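Local coordinates for protein L-lysine 6-monooxygenase involved in desferrioxamine biosynthesis (Erwinia amylovora CFBP1430, PDB 5O8P) that probably catalyses the FAD- and NADPH-dependent N-hydroxylation of cadaverine, a step in desferrioxamine siderophore biosynthesis, at residues B[62-66]-B[103-107]; B[260-264]-B[386-391]. All blocks are in the same frame, centred on the assembly; numbering follows the deposited sequence.

Interaction 1 sets a helix against a loop, interaction 2 a helix against a short helix and the turn after it; they share no element and lie on opposite sides of the chain's centre, their own centres about 26 Å apart. Interaction 1 is fully buried: tyrosines and a cysteine of helix 100-113 meet the 62-66 loop through one straight hydrogen bond and apolar packing, close to residues of the FAD site. Interaction 2 is only partly buried. There, polar side chains of helix 257-266 reach backbone carbonyls of the short helix 386-389 through weak bonds, and both segments touch Y271, a residue of the NADP(+) site.

Interaction 1 of 2, residues B[62-66]-B[103-107]; sequences MADLV and YNQYC
The phenol oxygen of Y106 is gripped by two backbone groups. L65 N donates to Y106 OH over 3.0 Å in a nearly straight bond, 164° at the hydrogen, while the hydroxyl also bonds Y75 O. A tyrosine of helix 100-113 thereby ties two points of the irregular chain that runs from strand 56-57 to helix 77-83, in a flavoprotein of the lysine/ornithine N-monooxygenase family. The Y106 side chain leaves the helix toward the loop, CG roughly anti to the backbone N, and chi1 153° carries the phenol end out to D64 CB and the L65 backbone N.

The loop is shaped by an Asx turn: D64 OD1 accepts from V66 N at 3.1 Å, the donor standing well above the carboxylate plane rather than in it. The other oxygen, OD2, is engaged by T67 OG1 and L77 N, so the buried carboxylate is held at both ends. D64 CB lies 3.3 Å from Y106 OH, and the carboxylate and ring planes are 28° apart.

L65 supplies the apolar part, its side chain coming from the direction opposite to that of Y106. CD1 packs 3.6 Å from Y106 CZ. The second branch, CD2, turns to the neighbouring helix residues, 4.3 Å from C107 SG and 4.4 Å from Y103 OH.

Y103 links the contact to the cofactor region: its ring meets W46 edge-to-face and touches L396, both residues that bind FAD. F80 meets the Y106 ring edge-to-face, and helix 18-27 packs on V66, Y103 and C107. Within the helix, C107 SG sits over one face of the Y103 ring, 3.4 Å above its plane and nearer the ring's margin than its centre, while Y103 CD1 sits at the edge of the Y106 ring, in its plane.

Interaction 2 of 2, residues B[260-264]-B[386-391]; sequences RDELN and LHTHGF
N264 and R260, one turn apart on helix 257-266, each send a nitrogen to a backbone carbonyl of the short helix 386-389. N264 ND2 lies 2.7 Å from L386 O, but the bond is bent to 118° at the hydrogen and counts as weak. The same carbonyl accepts from G390 N at 3.2 Å, so side chain and helix backbone share it. R260 NH1 makes a second weak bond, 3.3 Å to H387 O. In the arginine chain, the bends at chi2 and chi3 bring the guanidinium alongside T388.

Van der Waals contacts fill in around these bonds. One face of the R260 guanidinium lies against T388, whose CG2 comes within 3.7 Å of NH1. The N264 and L386 side chains overlap while pointing opposite ways, leaving N264 OD1 4.0 Å from L386 CD1. The same amide oxygen also comes within 3.5 Å of G390 CA, in the turn that follows the short helix; G390 leaves helical geometry there with positive phi.

Of the ionisable groups, D261 and H387 project alongside one another, the carboxylate OD1 being 3.8 Å from H387 CB and far from the imidazole nitrogens. Both find polar partners in the loop between strands 342-343 and 379-381: D261 OD1 in a salt bridge with R364 NH1, H387 NE2 bonded to Y365 O.

Both segments also meet at Y271, which binds NADP(+) in a structure of this protein, though none is bound to this chain: its hydroxyl bonds N264 O and its side chain touches F391. Helix 246-253 packs alongside, with F252 against R260 and N264 and W248 edge-to-face with F391, while the 386-391 segment follows strand 379-381 of the mixed sheet and leads on to helix 399-410.

Interaction 1 of 2, residues B[62-66]-B[103-107]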
ATOM      1  N   MET B  62     -11.927  -2.515  15.803  1.00 38.06           N
ATOM      2  CA  MET B  62     -12.298  -1.766  17.012  1.00 38.50           C
ATOM      3  C   MET B  62     -13.757  -1.323  16.998  1.00 36.79           C
ATOM      4  O   MET B  62     -14.315  -1.028  18.044  1.00 40.79           O
ATOM      5  CB  MET B  62     -11.409  -0.524  17.196  1.00 42.90           C
ATOM      6  CG  MET B  62      -9.940  -0.830  17.448  1.00 45.10           C
ATOM      7  SD  MET B  62      -9.021  -1.109  15.919  1.00 51.19           S
ATOM      8  CE  MET B  62      -8.715   0.583  15.391  1.00 51.30           C
ATOM      9  N   ALA B  63     -14.372  -1.242  15.822  1.00 37.52           N
ATOM     10  CA  ALA B  63     -15.829  -1.102  15.719  1.00 42.39           C
ATOM     11  C   ALA B  63     -16.463  -2.494  15.742  1.00 44.21           C
ATOM     12  O   ALA B  63     -17.020  -2.990  14.755  1.00 49.75           O
ATOM     13  CB  ALA B  63     -16.223  -0.336  14.468  1.00 44.91           C
ATOM     14  N   ASP B  64     -16.341  -3.103  16.911  1.00 42.23           N
ATOM     15  CA  ASP B  64     -16.968  -4.353  17.256  1.00 41.23           C
ATOM     16  C   ASP B  64     -18.161  -3.967  18.157  1.00 43.34           C
ATOM     17  O   ASP B  64     -18.693  -2.871  18.019  1.00 42.87           O
ATOM     18  CB  ASP B  64     -15.937  -5.289  17.927  1.00 40.52           C
ATOM     19  CG  ASP B  64     -15.359  -4.732  19.250  1.00 39.06           C
ATOM     20  OD1 ASP B  64     -15.838  -3.703  19.769  1.00 37.10           O
ATOM     21  OD2 ASP B  64     -14.401  -5.331  19.778  1.00 39.31           O
ATOM     22  N   LEU B  65     -18.576  -4.828  19.081  1.00 41.25           N
ATOM     23  CA  LEU B  65     -19.803  -4.577  19.835  1.00 40.90           C
ATOM     24  C   LEU B  65     -19.616  -3.594  20.997  1.00 40.44           C
ATOM     25  O   LEU B  65     -20.580  -2.940  21.424  1.00 38.97           O
ATOM     26  CB  LEU B  65     -20.360  -5.911  20.332  1.00 42.78           C
ATOM     27  CG  LEU B  65     -20.746  -6.896  19.216  1.00 42.94           C
ATOM     28  CD1 LEU B  65     -20.824  -8.330  19.718  1.00 43.59           C
ATOM     29  CD2 LEU B  65     -22.071  -6.476  18.590  1.00 42.45           C
ATOM     30  N   VAL B  66     -18.368  -3.467  21.459  1.00 37.74           N
ATOM     31  CA  VAL B  66     -18.042  -2.865  22.761  1.00 35.80           C
ATOM     32  C   VAL B  66     -16.785  -1.980  22.850  1.00 35.20           C
ATOM     33  O   VAL B  66     -16.786  -1.006  23.608  1.00 34.95           O
ATOM     34  CB  VAL B  66     -17.906  -3.967  23.838  1.00 37.16           C
ATOM     35  CG1 VAL B  66     -19.243  -4.661  24.063  1.00 38.55           C
ATOM     36  CG2 VAL B  66     -16.846  -4.994  23.475  1.00 35.77           C
ATOM     37  N   TYR B 103     -17.054 -11.892  11.406  1.00 32.92           N
ATOM     38  CA  TYR B 103     -17.825 -10.967  12.229  1.00 33.73           C
ATOM     39  C   TYR B 103     -19.095 -11.642  12.671  1.00 38.38           C
ATOM     40  O   TYR B 103     -19.521 -11.497  13.822  1.00 37.60           O
ATOM     41  CB  TYR B 103     -18.166  -9.698  11.464  1.00 33.05           C
ATOM     42  CG  TYR B 103     -19.002  -8.686  12.231  1.00 33.97           C
ATOM     43  CD1 TYR B 103     -18.453  -7.903  13.236  1.00 34.78           C
ATOM     44  CD2 TYR B 103     -20.332  -8.496  11.928  1.00 34.11           C
ATOM     45  CE1 TYR B 103     -19.214  -6.963  13.918  1.00 34.83           C
ATOM     46  CE2 TYR B 103     -21.104  -7.557  12.606  1.00 32.63           C
ATOM     47  CZ  TYR B 103     -20.543  -6.799  13.594  1.00 34.26           C
ATOM     48  OH  TYR B 103     -21.318  -5.878  14.260  1.00 38.35           O
ATOM     49  N   ASN B 104     -19.687 -12.392  11.745  1.00 41.31           N
ATOM     50  CA  ASN B 104     -20.915 -13.124  12.017  1.00 41.97           C
ATOM     51  C   ASN B 104     -20.667 -14.184  13.072  1.00 39.01           C
ATOM     52  O   ASN B 104     -21.444 -14.293  14.008  1.00 43.61           O
ATOM     53  CB  ASN B 104     -21.473 -13.751  10.734  1.00 44.66           C
ATOM     54  CG  ASN B 104     -22.873 -14.319  10.912  1.00 44.30           C
ATOM     55  OD1 ASN B 104     -23.772 -13.636  11.421  1.00 44.49           O
ATOM     56  ND2 ASN B 104     -23.067 -15.567  10.486  1.00 42.65           N
ATOM     57  N   GLN B 105     -19.586 -14.949  12.931  1.00 34.46           N
ATOM     58  CA  GLN B 105     -19.189 -15.931  13.944  1.00 34.48           C
ATOM     59  C   GLN B 105     -18.967 -15.288  15.315  1.00 36.43           C
ATOM     60  O   GLN B 105     -19.379 -15.843  16.338  1.00 39.87           O
ATOM     61  CB  GLN B 105     -17.901 -16.638  13.530  1.00 34.06           C
ATOM     62  CG  GLN B 105     -18.062 -17.686  12.449  1.00 33.81           C
ATOM     63  CD  GLN B 105     -16.734 -18.246  11.981  1.00 35.47           C
ATOM     64  OE1 GLN B 105     -15.668 -17.926  12.514  1.00 44.46           O
ATOM     65  NE2 GLN B 105     -16.789 -19.071  10.968  1.00 39.79           N
ATOM     66  N   TYR B 106     -18.310 -14.130  15.317  1.00 36.02           N
ATOM     67  CA  TYR B 106     -18.070 -13.355  16.539  1.00 35.88           C
ATOM     68  C   TYR B 106     -19.376 -12.868  17.192  1.00 34.92           C
ATOM     69  O   TYR B 106     -19.564 -13.045  18.391  1.00 36.27           O
ATOM     70  CB  TYR B 106     -17.076 -12.200  16.256  1.00 32.51           C
ATOM     71  CG  TYR B 106     -17.180 -10.979  17.151  1.00 29.71           C
ATOM     72  CD1 TYR B 106     -16.775 -11.034  18.474  1.00 30.02           C
ATOM     73  CD2 TYR B 106     -17.652  -9.758  16.661  1.00 27.87           C
ATOM     74  CE1 TYR B 106     -16.867  -9.927  19.309  1.00 30.28           C
ATOM     75  CE2 TYR B 106     -17.754  -8.635  17.477  1.00 28.86           C
ATOM     76  CZ  TYR B 106     -17.358  -8.717  18.808  1.00 31.15           C
ATOM     77  OH  TYR B 106     -17.457  -7.607  19.638  1.00 29.35           O
ATOM     78  N   CYS B 107     -20.272 -12.280  16.409  1.00 33.81           N
ATOM     79  CA  CYS B 107     -21.565 -11.841  16.943  1.00 36.00           C
ATOM     80  C   CYS B 107     -22.373 -13.001  17.519  1.00 34.80           C
ATOM     81  O   CYS B 107     -23.092 -12.831  18.493  1.00 37.45           O
ATOM     82  CB  CYS B 107     -22.389 -11.124  15.881  1.00 36.96           C
ATOM     83  SG  CYS B 107     -21.776  -9.472  15.495  1.00 36.51           S
TER

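Interaction 2 of 2, residues B[260-264]-B[386-391]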
ATOM      1  N   ARG B 260     -31.157  19.329   6.424  1.00 50.03           N
ATOM      2  CA  ARG B 260     -30.659  17.990   6.734  1.00 48.54           C
ATOM      3  C   ARG B 260     -30.996  16.978   5.647  1.00 48.53           C
ATOM      4  O   ARG B 260     -30.165  16.134   5.320  1.00 44.42           O
ATOM      5  CB  ARG B 260     -31.251  17.463   8.027  1.00 49.36           C
ATOM      6  CG  ARG B 260     -31.020  18.305   9.280  1.00 49.28           C
ATOM      7  CD  ARG B 260     -30.947  17.404  10.513  1.00 52.09           C
ATOM      8  NE  ARG B 260     -31.805  17.765  11.648  1.00 55.60           N
ATOM      9  CZ  ARG B 260     -33.133  17.614  11.686  1.00 52.78           C
ATOM     10  NH1 ARG B 260     -33.827  17.121  10.654  1.00 48.76           N
ATOM     11  NH2 ARG B 260     -33.783  17.974  12.782  1.00 54.79           N
ATOM     12  N   ASP B 261     -32.213  17.053   5.105  1.00 52.16           N
ATOM     13  CA  ASP B 261     -32.661  16.128   4.053  1.00 55.26           C
ATOM     14  C   ASP B 261     -31.914  16.345   2.753  1.00 55.16           C
ATOM     15  O   ASP B 261     -31.576  15.373   2.086  1.00 58.36           O
ATOM     16  CB  ASP B 261     -34.180  16.203   3.834  1.00 57.37           C
ATOM     17  CG  ASP B 261     -34.974  15.625   5.019  1.00 60.41           C
ATOM     18  OD1 ASP B 261     -34.499  14.698   5.740  1.00 58.82           O
ATOM     19  OD2 ASP B 261     -36.106  16.104   5.238  1.00 56.18           O
ATOM     20  N   GLU B 262     -31.652  17.605   2.406  1.00 55.45           N
ATOM     21  CA  GLU B 262     -30.803  17.918   1.243  1.00 57.28           C
ATOM     22  C   GLU B 262     -29.348  17.466   1.450  1.00 53.95           C
ATOM     23  O   GLU B 262     -28.699  17.037   0.485  1.00 50.80           O
ATOM     24  CB  GLU B 262     -30.881  19.408   0.840  1.00 59.29           C
ATOM     25  CG  GLU B 262     -29.566  20.010   0.367  1.00 65.55           C
ATOM     26  CD  GLU B 262     -29.631  21.489   0.062  1.00 67.48           C
ATOM     27  OE1 GLU B 262     -30.681  22.151   0.271  1.00 67.67           O
ATOM     28  OE2 GLU B 262     -28.582  21.983  -0.388  1.00 63.34           O
ATOM     29  N   LEU B 263     -28.837  17.566   2.683  1.00 52.29           N
ATOM     30  CA  LEU B 263     -27.511  17.020   3.012  1.00 54.64           C
ATOM     31  C   LEU B 263     -27.429  15.496   2.845  1.00 50.38           C
ATOM     32  O   LEU B 263     -26.438  14.989   2.387  1.00 49.31           O
ATOM     33  CB  LEU B 263     -27.063  17.397   4.438  1.00 59.61           C
ATOM     34  CG  LEU B 263     -26.153  18.624   4.544  1.00 59.53           C
ATOM     35  CD1 LEU B 263     -24.803  18.334   3.894  1.00 61.21           C
ATOM     36  CD2 LEU B 263     -26.768  19.878   3.947  1.00 61.10           C
ATOM     37  N   ASN B 264     -28.466  14.776   3.243  1.00 52.40           N
ATOM     38  CA  ASN B 264     -28.437  13.302   3.187  1.00 55.06           C
ATOM     39  C   ASN B 264     -28.461  12.739   1.754  1.00 53.11           C
ATOM     40  O   ASN B 264     -27.908  11.677   1.514  1.00 49.56           O
ATOM     41  CB  ASN B 264     -29.533  12.694   4.077  1.00 52.82           C
ATOM     42  CG  ASN B 264     -29.186  12.776   5.571  1.00 49.88           C
ATOM     43  OD1 ASN B 264     -28.006  12.707   5.976  1.00 48.79           O
ATOM     44  ND2 ASN B 264     -30.214  12.947   6.400  1.00 50.35           N
ATOM     45  N   LEU B 386     -31.400   8.541  10.460  1.00 55.51           N
ATOM     46  CA  LEU B 386     -30.608   9.076   9.327  1.00 53.90           C
ATOM     47  C   LEU B 386     -31.050  10.495   8.895  1.00 51.41           C
ATOM     48  O   LEU B 386     -30.233  11.346   8.532  1.00 50.36           O
ATOM     49  CB  LEU B 386     -30.706   8.110   8.126  1.00 53.48           C
ATOM     50  CG  LEU B 386     -30.049   8.393   6.760  1.00 53.13           C
ATOM     51  CD1 LEU B 386     -28.612   8.889   6.869  1.00 52.10           C
ATOM     52  CD2 LEU B 386     -30.100   7.143   5.890  1.00 58.23           C
ATOM     53  N   HIS B 387     -32.351  10.737   8.949  1.00 49.73           N
ATOM     54  CA  HIS B 387     -32.938  12.024   8.548  1.00 47.85           C
ATOM     55  C   HIS B 387     -32.682  13.177   9.525  1.00 42.45           C
ATOM     56  O   HIS B 387     -32.833  14.330   9.152  1.00 38.25           O
ATOM     57  CB  HIS B 387     -34.440  11.853   8.229  1.00 49.05           C
ATOM     58  CG  HIS B 387     -35.289  11.517   9.412  1.00 49.37           C
ATOM     59  ND1 HIS B 387     -35.418  10.230   9.907  1.00 48.31           N
ATOM     60  CD2 HIS B 387     -36.157  12.274  10.115  1.00 50.91           C
ATOM     61  CE1 HIS B 387     -36.264  10.233  10.921  1.00 49.01           C
ATOM     62  NE2 HIS B 387     -36.730  11.459  11.065  1.00 52.08           N
ATOM     63  N   THR B 388     -32.313  12.870  10.764  1.00 41.50           N
ATOM     64  CA  THR B 388     -32.043  13.879  11.813  1.00 44.96           C
ATOM     65  C   THR B 388     -30.635  13.835  12.452  1.00 46.22           C
ATOM     66  O   THR B 388     -30.240  14.817  13.078  1.00 47.83           O
ATOM     67  CB  THR B 388     -33.033  13.699  12.984  1.00 44.23           C
ATOM     68  OG1 THR B 388     -32.942  12.347  13.466  1.00 38.12           O
ATOM     69  CG2 THR B 388     -34.463  14.018  12.587  1.00 45.04           C
ATOM     70  N   HIS B 389     -29.916  12.714  12.341  1.00 44.24           N
ATOM     71  CA  HIS B 389     -28.534  12.580  12.837  1.00 42.13           C
ATOM     72  C   HIS B 389     -27.486  12.355  11.742  1.00 41.31           C
ATOM     73  O   HIS B 389     -26.296  12.266  12.044  1.00 41.71           O
ATOM     74  CB  HIS B 389     -28.458  11.444  13.859  1.00 41.33           C
ATOM     75  CG  HIS B 389     -29.118  11.769  15.154  1.00 43.12           C
ATOM     76  ND1 HIS B 389     -28.412  11.862  16.336  1.00 46.74           N
ATOM     77  CD2 HIS B 389     -30.409  12.035  15.459  1.00 42.99           C
ATOM     78  CE1 HIS B 389     -29.246  12.160  17.318  1.00 47.86           C
ATOM     79  NE2 HIS B 389     -30.461  12.280  16.814  1.00 46.54           N
ATOM     80  N   GLY B 390     -27.927  12.240  10.494  1.00 40.51           N
ATOM     81  CA  GLY B 390     -27.046  12.317   9.332  1.00 48.36           C
ATOM     82  C   GLY B 390     -26.478  10.989   8.890  1.00 49.78           C
ATOM     83  O   GLY B 390     -26.874   9.936   9.383  1.00 47.53           O
ATOM     84  N   PHE B 391     -25.505  11.062   7.978  1.00 51.52           N
ATOM     85  CA  PHE B 391     -24.887   9.881   7.338  1.00 50.43           C
ATOM     86  C   PHE B 391     -24.209   8.855   8.280  1.00 50.19           C
ATOM     87  O   PHE B 391     -23.821   7.771   7.817  1.00 50.16           O
ATOM     88  CB  PHE B 391     -23.860  10.366   6.308  1.00 50.29           C
ATOM     89  CG  PHE B 391     -22.509  10.668   6.900  1.00 48.51           C
ATOM     90  CD1 PHE B 391     -22.225  11.905   7.478  1.00 46.35           C
ATOM     91  CD2 PHE B 391     -21.543   9.669   6.945  1.00 44.96           C
ATOM     92  CE1 PHE B 391     -20.985  12.148   8.037  1.00 44.93           C
ATOM     93  CE2 PHE B 391     -20.306   9.899   7.513  1.00 46.45           C
ATOM     94  CZ  PHE B 391     -20.024  11.142   8.046  1.00 46.44           C
TER